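Oxidase (Sinorhizobium meliloti, PDB 4FFU) is a MaoC-like, NodN-related protein that possibly has monoamine oxidase activity, although its role in the cell remains uncertain. Local coordinates at residues I[80-83]-I[84-88]; I[88-91]-I[92-96]. All blocks are in the same frame, centred on the assembly; numbering follows the deposited sequence. Where two conformers were deposited one is given.

Contact 1: I[80-83]-I[84-88]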
loop_
_atom_site.group_PDB
_atom_site.type_symbol
_atom_site.label_atom_id
_atom_site.label_comp_id
_atom_site.label_asym_id
_atom_site.label_seq_id
_atom_site.Cartn_x
_atom_site.Cartn_y
_atom_site.Cartn_z
ATOM N N ARG I 80 16.918 -13.716 -1.647
ATOM C CA ARG I 80 16.433 -12.560 -2.396
ATOM C C ARG I 80 17.226 -11.319 -2.001
ATOM O O ARG I 80 17.644 -11.190 -0.850
ATOM C CB ARG I 80 14.949 -12.328 -2.123
ATOM C CG ARG I 80 14.026 -13.357 -2.789
ATOM C CD ARG I 80 12.638 -13.228 -2.179
ATOM N NE ARG I 80 12.594 -13.893 -0.879
ATOM C CZ ARG I 80 11.563 -13.837 -0.041
ATOM N NH1 ARG I 80 10.491 -13.081 -0.342
ATOM N NH2 ARG I 80 11.607 -14.548 1.105
ATOM N N ILE I 81 17.443 -10.419 -2.956
ATOM C CA ILE I 81 18.182 -9.185 -2.685
ATOM C C ILE I 81 17.315 -7.969 -2.996
ATOM O O ILE I 81 16.522 -7.984 -3.936
ATOM C CB ILE I 81 19.540 -9.114 -3.441
ATOM C CG1 ILE I 81 19.335 -9.029 -4.950
ATOM C CG2 ILE I 81 20.430 -10.311 -3.057
ATOM C CD1 ILE I 81 20.591 -8.781 -5.788
ATOM N N ALA I 82 17.456 -6.935 -2.183
ATOM C CA ALA I 82 16.636 -5.712 -2.334
ATOM C C ALA I 82 16.986 -5.004 -3.610
ATOM O O ALA I 82 18.139 -5.020 -4.037
ATOM C CB ALA I 82 16.884 -4.786 -1.138
ATOM N N HIS I 83 15.990 -4.375 -4.238
ATOM C CA HIS I 83 16.241 -3.529 -5.411
ATOM C C HIS I 83 17.194 -2.395 -5.028
ATOM O O HIS I 83 17.043 -1.810 -3.954
ATOM C CB HIS I 83 14.944 -2.827 -5.821
ATOM C CG HIS I 83 13.800 -3.728 -6.146
ATOM N ND1 HIS I 83 13.053 -4.373 -5.184
ATOM C CD2 HIS I 83 13.174 -3.962 -7.330
ATOM C CE1 HIS I 83 12.057 -5.018 -5.761
ATOM N NE2 HIS I 83 12.102 -4.785 -7.062
ATOM N N GLY I 84 18.137 -2.069 -5.908
ATOM C CA GLY I 84 19.006 -0.912 -5.707
ATOM C C GLY I 84 18.244 0.389 -5.442
ATOM O O GLY I 84 18.619 1.185 -4.573
ATOM N N THR I 85 17.166 0.591 -6.196
ATOM C CA THR I 85 16.373 1.804 -6.038
ATOM C C THR I 85 15.649 1.845 -4.687
ATOM O O THR I 85 15.332 2.934 -4.230
ATOM C CB THR I 85 15.331 1.989 -7.175
ATOM O OG1 THR I 85 14.579 0.784 -7.339
ATOM C CG2 THR I 85 16.009 2.381 -8.514
HETATM N N MSE I 86 15.387 0.691 -4.073
HETATM C CA MSE I 86 14.762 0.657 -2.715
HETATM C C MSE I 86 15.765 1.086 -1.655
HETATM O O MSE I 86 15.458 1.885 -0.751
HETATM C CB MSE I 86 14.293 -0.760 -2.320
HETATM C CG MSE I 86 13.421 -0.645 -1.072
HETATM SE SE MSE I 86 13.470 -2.395 -0.145
HETATM C CE MSE I 86 13.312 -3.649 -1.656
ATOM N N ILE I 87 16.981 0.567 -1.749
ATOM C CA ILE I 87 17.990 0.938 -0.730
ATOM C C ILE I 87 18.288 2.428 -0.845
ATOM O O ILE I 87 18.435 3.129 0.145
ATOM C CB ILE I 87 19.217 0.031 -0.828
ATOM C CG1 ILE I 87 18.755 -1.437 -0.640
ATOM C CG2 ILE I 87 20.256 0.361 0.240
ATOM C CD1 ILE I 87 17.866 -1.680 0.594
ATOM N N PHE I 88 18.315 2.915 -2.070
ATOM C CA PHE I 88 18.491 4.346 -2.315
ATOM C C PHE I 88 17.326 5.172 -1.761
ATOM O O PHE I 88 17.561 6.114 -1.011
ATOM C CB PHE I 88 18.697 4.611 -3.804
ATOM C CG PHE I 88 19.005 6.053 -4.129
ATOM C CD1 PHE I 88 20.084 6.704 -3.541
ATOM C CD2 PHE I 88 18.227 6.748 -5.070
ATOM C CE1 PHE I 88 20.385 8.039 -3.831
ATOM C CE2 PHE I 88 18.524 8.086 -5.371
ATOM C CZ PHE I 88 19.591 8.729 -4.754
#
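His-83 and Met-86, a selenomethionine, meet where the loop 80-83 runs into the helix. The methyl CE of Met-86 lies 3.6 Å from ND1 of His-83, at the edge of the imidazole and near its plane. The chain of Met-86 leaves with CG anti to the backbone N (chi1 -168°) and bends at chi3, which brings CE back towards the loop. There it also touches Ala-82, CE to CB 3.8 Å. The same CB meets CD1 of Ile-87 at 3.7 Å, and the alanine methyl thus packs against two side chains of the first helical turn. His-83 is the N-cap residue of helix 84-93, the central helix of a MaoC-like, hot-dog type fold. Its carbonyl O receives the N-H of Ile-87 at 3.2 Å, almost in line with the C=O bond, and a weak bond from N of Met-86 at 3.0 Å. The other ring nitrogen, NE2, is hydrogen-bonded to the carbonyl O of Asp-61, while the ring stacks on His-66; these partners hold the ring's rotation. Beside it, CB of His-83 lies 3.9 Å from OG1 of Thr-85, a hydroxyl that is hydrogen-bonded with NE2 of His-55.

Contact 2: I[88-91]-I[92-96]; sequences FSIG and VGLTA
The carbonyl O of Val-92 is gripped twice by Thr-95, whose OG1 donates to it at 2.6 Å in the carbonyl plane and whose backbone N reaches it at 3.0 Å. This double hold lies at the C-terminal end of helix 84-93, the helix packed against the antiparallel sheet of the hot-dog type fold, where the chain leaves through a type I beta turn from Gly-93 to Ala-96. With chi1 at 76°, OG1 of Thr-95 sits between the backbone N and the carbonyl carbon, while CG2 is left to rest against O of Gly-91 at 3.7 Å. A valine in place of Thr-95 would probably leave the carbonyl O of Val-92 with the backbone N-H as its one remaining donor here, and the turn less firmly tied to the helix. Successive helical bonds join the two segments: N of Val-92 to O of Phe-88, N of Gly-93 to O of Ser-89, and N of Leu-94 to O of Ile-90. Leu-94 also lays its CG against that last oxygen, at 3.4 Å, and its side chain reaches Thr-42 and Arg-45 of strand 39-46. In the conformer given, OG of Ser-89 bonds to O of Thr-85; its weak contact with Ser-89 of the second subunit is doubtful. Phe-88 and Val-92 run side by side in the same direction, and CG2 of Val-92 makes a CH-pi contact over one face of the phenyl ring, 4.2 Å from its centroid and 27° off the ring normal.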
loop_
_atom_site.group_PDB
_atom_site.type_symbol
_atom_site.label_atom_id
_atom_site.label_comp_id
_atom_site.label_asym_id
_atom_site.label_seq_id
_atom_site.Cartn_x
_atom_site.Cartn_y
_atom_site.Cartn_z
ATOM N N PHE I 88 18.315 2.915 -2.070
ATOM C CA PHE I 88 18.491 4.346 -2.315
ATOM C C PHE I 88 17.326 5.172 -1.761
ATOM O O PHE I 88 17.561 6.114 -1.011
ATOM C CB PHE I 88 18.697 4.611 -3.804
ATOM C CG PHE I 88 19.005 6.053 -4.129
ATOM C CD1 PHE I 88 20.084 6.704 -3.541
ATOM C CD2 PHE I 88 18.227 6.748 -5.070
ATOM C CE1 PHE I 88 20.385 8.039 -3.831
ATOM C CE2 PHE I 88 18.524 8.086 -5.371
ATOM C CZ PHE I 88 19.591 8.729 -4.754
ATOM N N SER I 89 16.084 4.838 -2.161
ATOM C CA SER I 89 14.905 5.603 -1.739
ATOM C C SER I 89 14.687 5.592 -0.236
ATOM O O SER I 89 14.373 6.623 0.356
ATOM C CB SER I 89 13.644 5.105 -2.455
ATOM O OG SER I 89 13.800 5.215 -3.862
ATOM N N ILE I 90 14.823 4.414 0.375
ATOM C CA ILE I 90 14.672 4.330 1.827
ATOM C C ILE I 90 15.847 4.981 2.523
ATOM O O ILE I 90 15.667 5.699 3.530
ATOM C CB ILE I 90 14.418 2.883 2.319
ATOM C CG1 ILE I 90 13.055 2.401 1.786
ATOM C CG2 ILE I 90 14.401 2.797 3.852
ATOM C CD1 ILE I 90 12.737 0.975 2.202
ATOM N N GLY I 91 17.053 4.737 2.019
ATOM C CA GLY I 91 18.237 5.344 2.660
ATOM C C GLY I 91 18.133 6.867 2.715
ATOM O O GLY I 91 18.446 7.465 3.733
ATOM N N VAL I 92 17.711 7.483 1.606
ATOM C CA VAL I 92 17.460 8.922 1.518
ATOM C C VAL I 92 16.256 9.329 2.367
ATOM O O VAL I 92 16.287 10.345 3.081
ATOM C CB VAL I 92 17.259 9.353 0.023
ATOM C CG1 VAL I 92 16.682 10.769 -0.074
ATOM C CG2 VAL I 92 18.584 9.223 -0.729
ATOM N N GLY I 93 15.193 8.522 2.318
ATOM C CA GLY I 93 13.989 8.812 3.085
ATOM C C GLY I 93 14.248 8.893 4.578
ATOM O O GLY I 93 13.639 9.719 5.247
ATOM N N LEU I 94 15.138 8.035 5.094
ATOM C CA LEU I 94 15.498 8.072 6.516
ATOM C C LEU I 94 16.022 9.439 6.948
ATOM O O LEU I 94 15.894 9.814 8.117
ATOM C CB LEU I 94 16.547 7.000 6.845
ATOM C CG LEU I 94 15.991 5.579 6.902
ATOM C CD1 LEU I 94 17.175 4.622 6.898
ATOM C CD2 LEU I 94 15.142 5.405 8.145
ATOM N N THR I 95 16.621 10.175 6.008
ATOM C CA THR I 95 17.163 11.541 6.303
ATOM C C THR I 95 16.095 12.672 6.303
ATOM O O THR I 95 16.407 13.845 6.611
ATOM C CB THR I 95 18.290 11.952 5.322
ATOM O OG1 THR I 95 17.729 12.317 4.045
ATOM C CG2 THR I 95 19.302 10.822 5.129
ATOM N N ALA I 96 14.856 12.330 5.946
ATOM C CA ALA I 96 13.840 13.356 5.689
ATOM C C ALA I 96 13.117 13.712 6.979
ATOM O O ALA I 96 11.903 13.583 7.060
ATOM C CB ALA I 96 12.839 12.860 4.659
#

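Contacts 1 and 2 follow one another along a single helix, 84-93, their centres about 12 Å apart and Phe-88 common to both. Contact 1 comes first and forms the entry from the loop after helix 69-72; contact 2 carries the chain to the helix's other end and out through a turn. The centre of contact 1 lies about 13 Å from the centre of the chain and the contact packs against helix 49-59, whereas contact 2, its centre about 4 Å from that of the chain, rests on strands 39-46, 122-134 and 103-113. Both touch the second subunit, so this one helix links the sheet of its own chain to a neighbouring copy of the protein.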